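Local coordinates for protein diol-dehydratase (Roseburia inulinivorans, PDB 5I2A) that probably dehydrates 1,2-propanediol as a B12-independent lyase of the glycyl radical enzyme family, at residues 383-388 / 776-781; 363-368 / 391-396. All blocks are in the same frame, centred on the assembly; numbering follows the deposited sequence.

How the interactions relate
Both contacts sit in one layered region of the fold, where helices pack against the sheet that contains strand 380-385, and their centres lie about 14 Å apart. Interaction 1 joins that strand and the turn after it to helix 766-781; interaction 2 joins helices 362-374 and 391-402, which precede and follow the same strand in the chain. Each is mostly buried, but interaction 1 reaches an exposed histidine and includes a hydrogen bond from an arginine to a backbone carbonyl. Interaction 2 covers more surface and has no hydrogen bond across it, being built of aliphatic and aromatic packing, with an arginine laid against an isoleucine. The two meet at L394, which packs against V385 and R778, and where I383 touches L393.

Interaction 1. Residues 383-388 / 776-781; sequences IRVWHG and LIRGYF
F781 turns its ring edge to V385: CE2 lies 3.8 Å from V385 CB, nearly in the ring plane, while one face of the ring carries I777 CG2 from the previous helical turn, 3.6 Å above the plane and offset toward the rim. The R778 guanidinium also works through its edge, with W386 O almost in its plane. These groups join the end of strand 380-385 and the turn after it to helix 766-781, the crossover helix of the beta-alpha-beta unit linking parallel strands 756-759 and 787-792 in the glycyl radical enzyme fold. V385 touches both flat groups, CB and CG2 meeting the F781 edge and CG1 lying 3.8 Å from R778 NH1. Its CG1 lies trans to the backbone N (chi1 179°), the setting that carries this methyl to the arginine, which it meets obliquely. Y410, on the neighbouring strand 409-412, packs on V385, I777 and F781. Beyond the strand, the W386 side chain leaves the backbone away from the helix, and its indole NE1 hydrogen-bonds D358 OD1. R778 runs extended from CG to NE, and its NH2 donates to W386 O at 3.2 Å, nearly straight at 164°, from above the carbonyl plane.

Interaction 2. Residues 363-368 / 391-396; sequences LSFMCI and KALLMR
F365 and L393 make the aromatic part of this contact, a CH-pi interaction in which L393 CD1 lies over the centre of one ring face, 3.9 Å from the centroid and 11° off the ring normal. L393 has its CG trans to the backbone N (chi1 -174°), and from there the branch reaches across between the helices to lie under the ring. The ring edge is occupied too: A392 O comes to 3.6 Å from F365 CE1, and R396 CG borders CD1 at 4.1 Å. Were F365 replaced by an alanine, the L393 methyl would probably lose its aromatic cover and a gap would open beside A392 and the R396 stem.

Purely aliphatic contacts continue below the ring, where L393 CD1 also meets I368 CD1 at 3.7 Å and S364 CB at 3.9 Å. The helices are neighbours in two consecutive beta-alpha-beta crossovers, 346-350 to 380-385 and 380-385 to 409-412, and segments 363-368 and 391-396 run 6° from parallel, their axes 10.4 Å apart at closest approach. I368 and L393 also reach strand 380-385, at L381 and I383.

The charged side chain adds a third kind of packing. R396 kinks after CG and runs antiparallel alongside the I368 side chain, leaving I368 CG2 over the centre of one guanidinium face, 4.1 Å above its plane. The polar end of R396 is held by helix 362-374 further along: NH2 hydrogen-bonds T369 OG1 and forms a salt bridge with E372. S364 OG hydrogen-bonds D291 OD2 and the backbone N of N361.

Interaction 1. Residues 383-388 / 776-781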
ATOM      1  N   ILE A 383      33.343 -19.915 -10.671  1.00 12.76           N
ATOM      2  CA  ILE A 383      34.111 -19.457 -11.810  1.00 12.72           C
ATOM      3  C   ILE A 383      33.248 -19.450 -13.073  1.00 14.19           C
ATOM      4  O   ILE A 383      32.466 -20.370 -13.320  1.00 13.54           O
ATOM      5  CB  ILE A 383      35.388 -20.323 -12.019  1.00 14.51           C
ATOM      6  CG1 ILE A 383      36.216 -19.783 -13.190  1.00 11.37           C
ATOM      7  CG2 ILE A 383      35.027 -21.804 -12.202  1.00 10.59           C
ATOM      8  CD1 ILE A 383      37.640 -20.355 -13.244  1.00 13.45           C
ATOM      9  N   ARG A 384      33.358 -18.375 -13.838  1.00 14.43           N
ATOM     10  CA  ARG A 384      32.716 -18.300 -15.136  1.00 13.65           C
ATOM     11  C   ARG A 384      33.641 -18.899 -16.191  1.00 17.08           C
ATOM     12  O   ARG A 384      34.751 -18.429 -16.381  1.00 16.26           O
ATOM     13  CB  ARG A 384      32.370 -16.851 -15.491  1.00 12.92           C
ATOM     14  CG  ARG A 384      31.158 -16.305 -14.768  1.00 11.48           C
ATOM     15  CD  ARG A 384      30.884 -14.843 -15.137  1.00 13.18           C
ATOM     16  NE  ARG A 384      30.936 -14.608 -16.577  1.00 13.55           N
ATOM     17  CZ  ARG A 384      30.688 -13.431 -17.147  1.00 13.84           C
ATOM     18  NH1 ARG A 384      30.346 -12.379 -16.405  1.00 11.46           N
ATOM     19  NH2 ARG A 384      30.787 -13.306 -18.460  1.00 13.09           N
ATOM     20  N   VAL A 385      33.171 -19.945 -16.857  1.00 15.84           N
ATOM     21  CA  VAL A 385      33.903 -20.599 -17.929  1.00 16.58           C
ATOM     22  C   VAL A 385      33.375 -20.124 -19.289  1.00 17.08           C
ATOM     23  O   VAL A 385      32.160 -20.091 -19.509  1.00 14.56           O
ATOM     24  CB  VAL A 385      33.770 -22.139 -17.844  1.00 14.58           C
ATOM     25  CG1 VAL A 385      34.525 -22.829 -18.990  1.00 14.31           C
ATOM     26  CG2 VAL A 385      34.247 -22.641 -16.500  1.00 12.66           C
ATOM     27  N   TRP A 386      34.279 -19.733 -20.183  1.00 16.80           N
ATOM     28  CA  TRP A 386      33.903 -19.425 -21.566  1.00 17.78           C
ATOM     29  C   TRP A 386      35.005 -19.902 -22.512  1.00 20.63           C
ATOM     30  O   TRP A 386      36.068 -20.321 -22.060  1.00 19.86           O
ATOM     31  CB  TRP A 386      33.606 -17.927 -21.742  1.00 15.89           C
ATOM     32  CG  TRP A 386      34.798 -17.029 -21.775  1.00 18.63           C
ATOM     33  CD1 TRP A 386      35.669 -16.774 -20.757  1.00 17.07           C
ATOM     34  CD2 TRP A 386      35.227 -16.228 -22.878  1.00 17.06           C
ATOM     35  NE1 TRP A 386      36.623 -15.879 -21.165  1.00 17.86           N
ATOM     36  CE2 TRP A 386      36.373 -15.524 -22.463  1.00 16.93           C
ATOM     37  CE3 TRP A 386      34.750 -16.038 -24.180  1.00 19.26           C
ATOM     38  CZ2 TRP A 386      37.061 -14.647 -23.304  1.00 19.46           C
ATOM     39  CZ3 TRP A 386      35.437 -15.167 -25.023  1.00 18.93           C
ATOM     40  CH2 TRP A 386      36.577 -14.483 -24.578  1.00 19.97           C
ATOM     41  N   HIS A 387      34.750 -19.862 -23.815  1.00 21.77           N
ATOM     42  CA  HIS A 387      35.686 -20.441 -24.774  1.00 25.04           C
ATOM     43  C   HIS A 387      37.068 -19.796 -24.689  1.00 22.35           C
ATOM     44  O   HIS A 387      38.067 -20.453 -24.918  1.00 27.17           O
ATOM     45  CB  HIS A 387      35.127 -20.350 -26.202  1.00 23.75           C
ATOM     46  CG  HIS A 387      35.085 -18.960 -26.771  1.00 31.11           C
ATOM     47  ND1 HIS A 387      33.929 -18.208 -26.821  1.00 31.60           N
ATOM     48  CD2 HIS A 387      36.049 -18.206 -27.356  1.00 27.82           C
ATOM     49  CE1 HIS A 387      34.186 -17.047 -27.399  1.00 32.58           C
ATOM     50  NE2 HIS A 387      35.466 -17.020 -27.730  1.00 32.63           N
ATOM     51  N   GLY A 388      37.124 -18.531 -24.294  1.00 21.49           N
ATOM     52  CA  GLY A 388      38.398 -17.854 -24.124  1.00 16.92           C
ATOM     53  C   GLY A 388      38.934 -17.793 -22.702  1.00 21.39           C
ATOM     54  O   GLY A 388      39.835 -17.013 -22.424  1.00 19.17           O
ATOM     55  N   LEU A 776      36.150 -32.895 -19.135  1.00 18.56           N
ATOM     56  CA  LEU A 776      34.839 -33.403 -18.747  1.00 16.87           C
ATOM     57  C   LEU A 776      33.827 -32.264 -18.704  1.00 16.40           C
ATOM     58  O   LEU A 776      32.754 -32.359 -19.304  1.00 19.35           O
ATOM     59  CB  LEU A 776      34.905 -34.096 -17.386  1.00 15.60           C
ATOM     60  CG  LEU A 776      33.596 -34.659 -16.838  1.00 17.55           C
ATOM     61  CD1 LEU A 776      33.106 -35.815 -17.695  1.00 20.23           C
ATOM     62  CD2 LEU A 776      33.767 -35.106 -15.388  1.00 19.42           C
ATOM     63  N   ILE A 777      34.187 -31.189 -18.007  1.00 13.20           N
ATOM     64  CA  ILE A 777      33.336 -30.006 -17.894  1.00 16.13           C
ATOM     65  C   ILE A 777      33.035 -29.388 -19.266  1.00 17.80           C
ATOM     66  O   ILE A 777      31.887 -29.112 -19.587  1.00 17.05           O
ATOM     67  CB  ILE A 777      33.981 -28.939 -16.993  1.00 17.07           C
ATOM     68  CG1 ILE A 777      34.143 -29.470 -15.565  1.00 14.34           C
ATOM     69  CG2 ILE A 777      33.135 -27.654 -16.983  1.00 17.30           C
ATOM     70  CD1 ILE A 777      34.980 -28.558 -14.661  1.00 12.92           C
ATOM     71  N   ARG A 778      34.064 -29.186 -20.081  1.00 18.60           N
ATOM     72  CA  ARG A 778      33.852 -28.620 -21.409  1.00 18.32           C
ATOM     73  C   ARG A 778      32.980 -29.507 -22.309  1.00 17.57           C
ATOM     74  O   ARG A 778      32.205 -28.995 -23.099  1.00 17.67           O
ATOM     75  CB  ARG A 778      35.186 -28.344 -22.087  1.00 20.62           C
ATOM     76  CG  ARG A 778      35.910 -27.162 -21.493  1.00 33.16           C
ATOM     77  CD  ARG A 778      36.860 -26.567 -22.496  1.00 39.14           C
ATOM     78  NE  ARG A 778      37.522 -25.354 -22.023  1.00 42.63           N
ATOM     79  CZ  ARG A 778      36.957 -24.150 -21.997  1.00 33.05           C
ATOM     80  NH1 ARG A 778      35.701 -23.982 -22.385  1.00 37.20           N
ATOM     81  NH2 ARG A 778      37.652 -23.110 -21.575  1.00 33.03           N
ATOM     82  N   GLY A 779      33.096 -30.827 -22.182  1.00 18.51           N
ATOM     83  CA  GLY A 779      32.257 -31.733 -22.950  1.00 18.04           C
ATOM     84  C   GLY A 779      30.772 -31.544 -22.660  1.00 20.05           C
ATOM     85  O   GLY A 779      29.937 -31.601 -23.558  1.00 18.02           O
ATOM     86  N   TYR A 780      30.446 -31.329 -21.389  1.00 16.11           N
ATOM     87  CA  TYR A 780      29.079 -31.018 -20.967  1.00 14.20           C
ATOM     88  C   TYR A 780      28.662 -29.617 -21.425  1.00 14.89           C
ATOM     89  O   TYR A 780      27.574 -29.426 -21.967  1.00 14.98           O
ATOM     90  CB  TYR A 780      28.980 -31.143 -19.446  1.00 14.07           C
ATOM     91  CG  TYR A 780      27.655 -30.775 -18.844  1.00 14.23           C
ATOM     92  CD1 TYR A 780      26.514 -31.510 -19.123  1.00 13.61           C
ATOM     93  CD2 TYR A 780      27.552 -29.714 -17.960  1.00 13.52           C
ATOM     94  CE1 TYR A 780      25.293 -31.183 -18.546  1.00 12.96           C
ATOM     95  CE2 TYR A 780      26.334 -29.376 -17.379  1.00 15.28           C
ATOM     96  CZ  TYR A 780      25.215 -30.121 -17.676  1.00 13.97           C
ATOM     97  OH  TYR A 780      24.011 -29.797 -17.115  1.00 14.56           O
ATOM     98  N   PHE A 781      29.533 -28.636 -21.211  1.00 14.92           N
ATOM     99  CA  PHE A 781      29.211 -27.257 -21.577  1.00 16.56           C
ATOM    100  C   PHE A 781      29.031 -27.130 -23.102  1.00 20.34           C
ATOM    101  O   PHE A 781      28.173 -26.381 -23.564  1.00 17.48           O
ATOM    102  CB  PHE A 781      30.286 -26.278 -21.071  1.00 15.01           C
ATOM    103  CG  PHE A 781      30.197 -25.964 -19.586  1.00 14.55           C
ATOM    104  CD1 PHE A 781      29.232 -26.555 -18.787  1.00 14.37           C
ATOM    105  CD2 PHE A 781      31.084 -25.073 -19.000  1.00 12.05           C
ATOM    106  CE1 PHE A 781      29.151 -26.257 -17.424  1.00 16.19           C
ATOM    107  CE2 PHE A 781      31.019 -24.771 -17.657  1.00 13.18           C
ATOM    108  CZ  PHE A 781      30.047 -25.359 -16.855  1.00 13.21           C
TER

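Interaction 2. Residues 363-368 / 391-396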
ATOM      1  N   LEU A 363      43.501 -10.696  -9.012  1.00 17.55           N
ATOM      2  CA  LEU A 363      42.549 -10.998  -7.947  1.00 18.20           C
ATOM      3  C   LEU A 363      41.794 -12.298  -8.229  1.00 13.07           C
ATOM      4  O   LEU A 363      41.412 -12.994  -7.292  1.00 18.54           O
ATOM      5  CB  LEU A 363      41.562  -9.838  -7.747  1.00 16.59           C
ATOM      6  CG  LEU A 363      42.160  -8.551  -7.178  1.00 17.61           C
ATOM      7  CD1 LEU A 363      41.079  -7.526  -6.885  1.00 17.22           C
ATOM      8  CD2 LEU A 363      42.949  -8.836  -5.906  1.00 19.75           C
ATOM      9  N   SER A 364      41.582 -12.622  -9.505  1.00 13.12           N
ATOM     10  CA  SER A 364      40.927 -13.879  -9.868  1.00 14.68           C
ATOM     11  C   SER A 364      41.642 -15.070  -9.194  1.00 19.32           C
ATOM     12  O   SER A 364      41.002 -15.929  -8.574  1.00 15.02           O
ATOM     13  CB  SER A 364      40.900 -14.081 -11.394  1.00 13.58           C
ATOM     14  OG  SER A 364      40.429 -12.937 -12.080  1.00 18.20           O
ATOM     15  N   PHE A 365      42.968 -15.107  -9.300  1.00 17.45           N
ATOM     16  CA  PHE A 365      43.754 -16.166  -8.659  1.00 14.77           C
ATOM     17  C   PHE A 365      43.748 -16.022  -7.140  1.00 15.37           C
ATOM     18  O   PHE A 365      43.664 -17.012  -6.421  1.00 18.97           O
ATOM     19  CB  PHE A 365      45.199 -16.170  -9.187  1.00 15.34           C
ATOM     20  CG  PHE A 365      45.307 -16.530 -10.644  1.00 15.33           C
ATOM     21  CD1 PHE A 365      45.407 -17.849 -11.045  1.00 16.16           C
ATOM     22  CD2 PHE A 365      45.281 -15.553 -11.612  1.00 18.95           C
ATOM     23  CE1 PHE A 365      45.489 -18.174 -12.383  1.00 17.40           C
ATOM     24  CE2 PHE A 365      45.365 -15.878 -12.950  1.00 17.64           C
ATOM     25  CZ  PHE A 365      45.458 -17.188 -13.336  1.00 13.21           C
ATOM     26  N   MET A 366      43.823 -14.792  -6.644  1.00 17.68           N
ATOM     27  CA  MET A 366      43.931 -14.591  -5.201  1.00 15.86           C
ATOM     28  C   MET A 366      42.648 -14.984  -4.463  1.00 17.08           C
ATOM     29  O   MET A 366      42.706 -15.406  -3.311  1.00 17.52           O
ATOM     30  CB  MET A 366      44.321 -13.148  -4.903  1.00 17.18           C
ATOM     31  CG  MET A 366      45.761 -12.848  -5.388  1.00 19.22           C
ATOM     32  SD  MET A 366      46.184 -11.102  -5.518  1.00 28.27           S
ATOM     33  CE  MET A 366      46.091 -10.675  -3.795  1.00 13.70           C
ATOM     34  N   CYS A 367      41.502 -14.878  -5.136  1.00 15.06           N
ATOM     35  CA  CYS A 367      40.234 -15.334  -4.562  1.00 15.51           C
ATOM     36  C   CYS A 367      40.233 -16.857  -4.400  1.00 14.58           C
ATOM     37  O   CYS A 367      39.782 -17.389  -3.392  1.00 15.86           O
ATOM     38  CB  CYS A 367      39.060 -14.875  -5.431  1.00 12.20           C
ATOM     39  SG  CYS A 367      38.776 -13.083  -5.387  1.00 17.13           S
ATOM     40  N   ILE A 368      40.755 -17.558  -5.394  1.00 16.32           N
ATOM     41  CA  ILE A 368      40.887 -19.002  -5.299  1.00 16.17           C
ATOM     42  C   ILE A 368      41.845 -19.389  -4.148  1.00 17.23           C
ATOM     43  O   ILE A 368      41.581 -20.308  -3.377  1.00 14.35           O
ATOM     44  CB  ILE A 368      41.384 -19.597  -6.624  1.00 15.75           C
ATOM     45  CG1 ILE A 368      40.347 -19.372  -7.724  1.00 15.57           C
ATOM     46  CG2 ILE A 368      41.671 -21.074  -6.473  1.00 18.57           C
ATOM     47  CD1 ILE A 368      40.791 -19.827  -9.099  1.00 15.02           C
ATOM     48  N   LYS A 391      43.558 -20.625 -19.472  1.00 22.19           N
ATOM     49  CA  LYS A 391      43.821 -22.005 -19.101  1.00 20.58           C
ATOM     50  C   LYS A 391      44.435 -22.066 -17.701  1.00 19.81           C
ATOM     51  O   LYS A 391      44.142 -22.970 -16.923  1.00 19.35           O
ATOM     52  CB  LYS A 391      44.746 -22.682 -20.124  1.00 25.66           C
ATOM     53  CG  LYS A 391      45.026 -24.172 -19.833  1.00 35.28           C
ATOM     54  CD  LYS A 391      45.992 -24.789 -20.856  1.00 59.56           C
ATOM     55  CE  LYS A 391      46.479 -26.193 -20.455  1.00 54.65           C
ATOM     56  NZ  LYS A 391      45.387 -27.206 -20.410  1.00 53.11           N
ATOM     57  N   ALA A 392      45.270 -21.087 -17.378  1.00 18.98           N
ATOM     58  CA  ALA A 392      45.906 -21.044 -16.069  1.00 19.00           C
ATOM     59  C   ALA A 392      44.867 -20.887 -14.950  1.00 16.27           C
ATOM     60  O   ALA A 392      45.024 -21.455 -13.876  1.00 17.58           O
ATOM     61  CB  ALA A 392      46.924 -19.913 -16.004  1.00 18.42           C
ATOM     62  N   LEU A 393      43.820 -20.107 -15.197  1.00 17.96           N
ATOM     63  CA  LEU A 393      42.806 -19.901 -14.174  1.00 18.01           C
ATOM     64  C   LEU A 393      41.989 -21.181 -14.023  1.00 15.65           C
ATOM     65  O   LEU A 393      41.686 -21.584 -12.908  1.00 17.76           O
ATOM     66  CB  LEU A 393      41.901 -18.699 -14.505  1.00 16.43           C
ATOM     67  CG  LEU A 393      40.905 -18.325 -13.395  1.00 13.81           C
ATOM     68  CD1 LEU A 393      41.617 -17.820 -12.139  1.00 11.14           C
ATOM     69  CD2 LEU A 393      39.877 -17.297 -13.902  1.00 11.44           C
ATOM     70  N   LEU A 394      41.659 -21.827 -15.140  1.00 15.67           N
ATOM     71  CA  LEU A 394      40.896 -23.077 -15.099  1.00 16.56           C
ATOM     72  C   LEU A 394      41.659 -24.160 -14.354  1.00 19.36           C
ATOM     73  O   LEU A 394      41.073 -24.901 -13.564  1.00 17.02           O
ATOM     74  CB  LEU A 394      40.552 -23.573 -16.506  1.00 13.55           C
ATOM     75  CG  LEU A 394      39.579 -22.721 -17.337  1.00 18.89           C
ATOM     76  CD1 LEU A 394      39.286 -23.391 -18.667  1.00 18.68           C
ATOM     77  CD2 LEU A 394      38.277 -22.427 -16.579  1.00 17.02           C
ATOM     78  N   MET A 395      42.966 -24.258 -14.605  1.00 16.06           N
ATOM     79  CA  MET A 395      43.777 -25.257 -13.917  1.00 16.91           C
ATOM     80  C   MET A 395      43.889 -24.947 -12.417  1.00 16.83           C
ATOM     81  O   MET A 395      43.839 -25.848 -11.589  1.00 17.50           O
ATOM     82  CB  MET A 395      45.161 -25.358 -14.561  1.00 17.60           C
ATOM     83  CG  MET A 395      45.117 -25.995 -15.949  1.00 21.95           C
ATOM     84  SD  MET A 395      44.767 -27.782 -15.894  1.00 30.32           S
ATOM     85  CE  MET A 395      46.338 -28.396 -15.307  1.00 28.42           C
ATOM     86  N   ARG A 396      44.019 -23.673 -12.074  1.00 13.63           N
ATOM     87  CA  ARG A 396      44.055 -23.281 -10.674  1.00 16.33           C
ATOM     88  C   ARG A 396      42.725 -23.594  -9.969  1.00 18.39           C
ATOM     89  O   ARG A 396      42.702 -23.991  -8.805  1.00 17.93           O
ATOM     90  CB  ARG A 396      44.371 -21.794 -10.553  1.00 16.34           C
ATOM     91  CG  ARG A 396      44.514 -21.319  -9.146  1.00 16.45           C
ATOM     92  CD  ARG A 396      45.881 -21.682  -8.578  1.00 21.64           C
ATOM     93  NE  ARG A 396      46.037 -21.168  -7.224  1.00 27.57           N
ATOM     94  CZ  ARG A 396      45.739 -21.856  -6.125  1.00 29.92           C
ATOM     95  NH1 ARG A 396      45.272 -23.097  -6.226  1.00 29.22           N
ATOM     96  NH2 ARG A 396      45.917 -21.308  -4.926  1.00 26.79           N
TER